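Local atomic coordinates of trans-4-hydroxy-L-proline dehydratase (Clostridioides difficile 70-100-2010, PDB entry 6VXC), a protein that uses a glycyl radical to dehydrate trans-4-hydroxy-L-proline to (S)-1-pyrroline-5-carboxylate in the anaerobic breakdown of hydroxyproline. Residues 60-63 with 64-68; 556-560 with 561-565. All blocks are in the same frame, centred on the assembly; numbering follows the deposited sequence.

How the interactions relate
Followed from the N terminus, the chain leaves helix 46-58, turns through 60-63 and enters helix 64-78; interaction 1 closes this short connection by tying the loop to the first turn of the new helix. Nearly five hundred residues later, between helix 551-554 and strand 565-573, interaction 2 folds 556-560 back on 561-565. Each contact closes only its own local turn, and the two stand in series, neither nesting nor crossing. The centres of interactions 1 and 2 are about 18 Å apart. The nearest atoms of interactions 1 and 2 are about 6 Å apart, without touching. Helix 214-248 links them: its Asp220 is packed by Pro65 and salt-bridged to Arg560.

Interaction 1 of 2, residues 60-63 with 64-68; sequences GSVE and IPVLR
Val62 packs on Val66 and Leu67 by different parts of its side chain, so the loop lies against the first turn of the helix. Its CB is 3.9 Å from Val66 CG1, with the two valine side chains crossing at about a right angle, while its CG2 lies 3.9 Å from Leu67 CB. With chi1 at -67°, CG2 stands between the backbone N and the carbonyl carbon of Val62, which is the position that faces Leu67. Beside these apolar pairs runs the first backbone bond of the helix: Leu67 N donates to Glu63 O over 2.9 Å at 161°, lying in the carbonyl plane. Pro65 has no N-H to offer, and its CD rests 3.6 Å from Glu63 C. The Glu63 chain bends at chi2 (-73°), and its carboxylate reaches the helix start through water 1, which donates to Glu63 OE2 at 3.0 Å and accepts from Ile64 N at 2.9 Å. A first-turn amide is thus satisfied by solvent held on a carboxylate, a charge that probably suits the helix's positive end. Tyr215 OH bonds the other oxygen, OE1, and helps fix the carboxylate. Further out, Leu67 packs on Tyr55 and Tyr58 of helix 46-58, and Val66 on Ile226. With Glu63 as N-cap, the Val62-Leu67 pairing joins N' to N4, the hydrophobic staple of a helix N terminus.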
loop_
_atom_site.group_PDB
_atom_site.type_symbol
_atom_site.label_atom_id
_atom_site.label_comp_id
_atom_site.label_asym_id
_atom_site.label_seq_id
_atom_site.Cartn_x
_atom_site.Cartn_y
_atom_site.Cartn_z
ATOM N N GLY A 60 -8.503 7.907 -31.455
ATOM C CA GLY A 60 -8.342 7.574 -32.852
ATOM C C GLY A 60 -7.581 8.593 -33.666
ATOM O O GLY A 60 -7.243 8.309 -34.820
ATOM N N SER A 61 -7.302 9.767 -33.107
ATOM C CA SER A 61 -6.576 10.807 -33.808
ATOM C C SER A 61 -5.141 10.977 -33.327
ATOM O O SER A 61 -4.367 11.679 -33.988
ATOM C CB SER A 61 -7.319 12.144 -33.670
ATOM O OG SER A 61 -7.224 12.639 -32.349
ATOM N N VAL A 62 -4.772 10.358 -32.196
ATOM C CA VAL A 62 -3.442 10.464 -31.606
ATOM C C VAL A 62 -3.051 9.122 -30.993
ATOM O O VAL A 62 -3.890 8.255 -30.758
ATOM C CB VAL A 62 -3.378 11.575 -30.533
ATOM C CG1 VAL A 62 -3.553 12.945 -31.168
ATOM C CG2 VAL A 62 -4.442 11.335 -29.466
ATOM N N GLU A 63 -1.757 8.957 -30.731
ATOM C CA GLU A 63 -1.283 7.778 -30.020
ATOM C C GLU A 63 -1.782 7.817 -28.571
ATOM O O GLU A 63 -2.091 8.874 -28.029
ATOM C CB GLU A 63 0.246 7.697 -30.062
ATOM C CG GLU A 63 0.864 7.799 -31.465
ATOM C CD GLU A 63 0.663 6.550 -32.310
ATOM O OE1 GLU A 63 1.015 6.572 -33.511
ATOM O OE2 GLU A 63 0.140 5.547 -31.781
ATOM N N ILE A 64 -1.865 6.638 -27.948
ATOM C CA ILE A 64 -2.509 6.541 -26.631
ATOM C C ILE A 64 -1.823 7.399 -25.579
ATOM O O ILE A 64 -2.524 8.034 -24.785
ATOM C CB ILE A 64 -2.648 5.073 -26.210
ATOM C CG1 ILE A 64 -3.638 4.375 -27.153
ATOM C CG2 ILE A 64 -3.163 4.997 -24.784
ATOM C CD1 ILE A 64 -3.732 2.888 -26.961
ATOM N N PRO A 65 -0.499 7.475 -25.501
ATOM C CA PRO A 65 0.088 8.383 -24.499
ATOM C C PRO A 65 -0.387 9.819 -24.648
ATOM O O PRO A 65 -0.720 10.467 -23.647
ATOM C CB PRO A 65 1.603 8.234 -24.714
ATOM C CG PRO A 65 1.772 7.328 -25.887
ATOM C CD PRO A 65 0.501 6.610 -26.134
ATOM N N VAL A 66 -0.457 10.332 -25.876
ATOM C CA VAL A 66 -0.962 11.685 -26.077
ATOM C C VAL A 66 -2.441 11.767 -25.710
ATOM O O VAL A 66 -2.895 12.764 -25.141
ATOM C CB VAL A 66 -0.696 12.144 -27.521
ATOM C CG1 VAL A 66 -1.413 13.454 -27.803
ATOM C CG2 VAL A 66 0.806 12.308 -27.757
ATOM N N LEU A 67 -3.215 10.729 -26.032
ATOM C CA LEU A 67 -4.624 10.708 -25.645
ATOM C C LEU A 67 -4.795 10.836 -24.133
ATOM O O LEU A 67 -5.648 11.591 -23.658
ATOM C CB LEU A 67 -5.296 9.433 -26.157
ATOM C CG LEU A 67 -6.731 9.152 -25.706
ATOM C CD1 LEU A 67 -7.647 10.268 -26.096
ATOM C CD2 LEU A 67 -7.195 7.879 -26.355
ATOM N N ARG A 68 -4.013 10.085 -23.361
ATOM C CA ARG A 68 -4.097 10.199 -21.908
ATOM C C ARG A 68 -3.725 11.607 -21.444
ATOM O O ARG A 68 -4.409 12.197 -20.604
ATOM C CB ARG A 68 -3.177 9.171 -21.250
ATOM C CG ARG A 68 -3.501 7.719 -21.576
ATOM C CD ARG A 68 -4.869 7.317 -21.056
ATOM N NE ARG A 68 -4.993 7.572 -19.626
ATOM C CZ ARG A 68 -6.138 7.542 -18.957
ATOM N NH1 ARG A 68 -6.145 7.803 -17.666
ATOM N NH2 ARG A 68 -7.279 7.265 -19.586
HETATM O O HOH W 1 -0.673 4.279 -29.215
#

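Interaction 2 of 2, residues 556-560 with 561-565; sequences KDYQR and GGARY
Lys556 reaches Gly561 and Gly562 along a chain that is extended through its first two torsions and then bends at chi3 (-74°), which lays CD against the backbone, 3.5 Å from Gly561 C. Arg560, with chi1 at 69° and an extended chain, sets one face of its guanidinium against Lys556 CG, which lies 3.7 Å above the plane, over its centre. The backbone between them is closed by Asp557 O, gripped by two donors from opposite faces of its carbonyl plane. Arg560 N closes a type I turn, and Gly562 N comes in to Asp557 O at 3.0 Å and 150°. A weak bond of 3.5 Å runs from Gly561 N to Tyr558 O. The outer bond, Gly562 N to Asp557 O, and this weak inner one, with Gly561 at positive phi, fit the 6→1 and 5→2 pattern of a Schellman motif. Gly562 CA adds a CH...O contact to Lys556 O. At the start, Asp557 OD2 accepts from Gln559 N at 2.9 Å, from above the carboxylate plane, forming an Asx turn. Water 3 then joins Tyr558 O (2.7 Å) to Ala563 N (2.8 Å), carrying the bonding onward. The side chain of Tyr558 lies about 11 Å from that of Glu456, the proton acceptor by similarity. Arg560 NE and Asp557 N both bind Asp220 of helix 214-248, while Tyr558 packs on Ala464 of strand 463-472. The turn therefore lies between that helix and that strand, where the chain passes from helix 551-554 into strand 565-573.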
loop_
_atom_site.group_PDB
_atom_site.type_symbol
_atom_site.label_atom_id
_atom_site.label_comp_id
_atom_site.label_asym_id
_atom_site.label_seq_id
_atom_site.Cartn_x
_atom_site.Cartn_y
_atom_site.Cartn_z
ATOM N N LYS A 556 10.849 7.381 -22.323
ATOM C CA LYS A 556 10.082 6.168 -22.086
ATOM C C LYS A 556 9.155 6.361 -20.892
ATOM O O LYS A 556 9.592 6.770 -19.808
ATOM C CB LYS A 556 11.006 4.972 -21.855
ATOM C CG LYS A 556 10.250 3.660 -21.741
ATOM C CD LYS A 556 11.163 2.495 -21.408
ATOM C CE LYS A 556 12.006 2.073 -22.593
ATOM N NZ LYS A 556 12.625 0.733 -22.329
ATOM N N ASP A 557 7.877 6.066 -21.110
ATOM C CA ASP A 557 6.857 6.266 -20.095
ATOM C C ASP A 557 7.106 5.366 -18.874
ATOM O O ASP A 557 7.583 4.231 -18.986
ATOM C CB ASP A 557 5.483 5.986 -20.694
ATOM C CG ASP A 557 4.351 6.368 -19.764
ATOM O OD1 ASP A 557 4.031 7.569 -19.677
ATOM O OD2 ASP A 557 3.804 5.464 -19.096
ATOM N N TYR A 558 6.749 5.884 -17.700
ATOM C CA TYR A 558 6.904 5.131 -16.453
ATOM C C TYR A 558 6.196 3.784 -16.515
ATOM O O TYR A 558 6.702 2.787 -15.990
ATOM C CB TYR A 558 6.377 5.978 -15.286
ATOM C CG TYR A 558 6.296 5.286 -13.944
ATOM C CD1 TYR A 558 7.383 5.249 -13.094
ATOM C CD2 TYR A 558 5.100 4.730 -13.504
ATOM C CE1 TYR A 558 7.298 4.632 -11.851
ATOM C CE2 TYR A 558 5.006 4.118 -12.279
ATOM C CZ TYR A 558 6.100 4.070 -11.459
ATOM O OH TYR A 558 5.968 3.453 -10.246
ATOM N N GLN A 559 5.034 3.727 -17.167
ATOM C CA GLN A 559 4.265 2.488 -17.214
ATOM C C GLN A 559 4.854 1.449 -18.163
ATOM O O GLN A 559 4.334 0.338 -18.224
ATOM C CB GLN A 559 2.815 2.773 -17.599
ATOM C CG GLN A 559 1.780 1.891 -16.902
ATOM C CD GLN A 559 1.467 2.354 -15.481
ATOM O OE1 GLN A 559 2.216 2.077 -14.548
ATOM N NE2 GLN A 559 0.354 3.069 -15.318
ATOM N N ARG A 560 5.925 1.747 -18.891
ATOM C CA ARG A 560 6.509 0.701 -19.721
ATOM C C ARG A 560 8.017 0.604 -19.540
ATOM O O ARG A 560 8.718 0.139 -20.438
ATOM C CB ARG A 560 6.148 0.878 -21.199
ATOM C CG ARG A 560 6.770 2.068 -21.923
ATOM C CD ARG A 560 6.300 2.131 -23.394
ATOM N NE ARG A 560 6.937 3.225 -24.123
ATOM C CZ ARG A 560 8.090 3.126 -24.777
ATOM N NH1 ARG A 560 8.745 1.974 -24.807
ATOM N NH2 ARG A 560 8.586 4.181 -25.411
ATOM N N GLY A 561 8.530 1.010 -18.379
ATOM C CA GLY A 561 9.912 0.772 -18.031
ATOM C C GLY A 561 10.824 1.980 -18.003
ATOM O O GLY A 561 12.041 1.801 -17.966
ATOM N N GLY A 562 10.286 3.199 -18.049
ATOM C CA GLY A 562 11.118 4.392 -18.006
ATOM C C GLY A 562 11.868 4.605 -16.696
ATOM O O GLY A 562 12.885 5.304 -16.684
ATOM N N ALA A 563 11.386 4.036 -15.596
ATOM C CA ALA A 563 12.073 4.192 -14.320
ATOM C C ALA A 563 13.481 3.604 -14.384
ATOM O O ALA A 563 13.749 2.656 -15.129
ATOM C CB ALA A 563 11.284 3.501 -13.210
ATOM N N ARG A 564 14.387 4.165 -13.575
ATOM C CA ARG A 564 15.746 3.626 -13.524
ATOM C C ARG A 564 15.741 2.163 -13.092
ATOM O O ARG A 564 16.529 1.360 -13.592
ATOM C CB ARG A 564 16.631 4.445 -12.579
ATOM C CG ARG A 564 18.077 3.943 -12.476
ATOM C CD ARG A 564 18.947 4.924 -11.664
ATOM N NE ARG A 564 18.920 6.260 -12.252
ATOM C CZ ARG A 564 19.455 7.358 -11.714
ATOM N NH1 ARG A 564 20.080 7.309 -10.538
ATOM N NH2 ARG A 564 19.353 8.516 -12.360
ATOM N N TYR A 565 14.893 1.816 -12.139
ATOM C CA TYR A 565 14.793 0.459 -11.633
ATOM C C TYR A 565 13.378 -0.059 -11.835
ATOM O O TYR A 565 12.409 0.686 -11.684
ATOM C CB TYR A 565 15.169 0.392 -10.145
ATOM C CG TYR A 565 16.531 0.985 -9.816
ATOM C CD1 TYR A 565 17.709 0.273 -10.064
ATOM C CD2 TYR A 565 16.633 2.239 -9.239
ATOM C CE1 TYR A 565 18.934 0.798 -9.752
ATOM C CE2 TYR A 565 17.863 2.791 -8.930
ATOM C CZ TYR A 565 19.014 2.066 -9.183
ATOM O OH TYR A 565 20.237 2.593 -8.863
HETATM O O HOH W 2 14.670 0.821 -20.023
HETATM O O HOH W 3 9.262 2.181 -15.281
#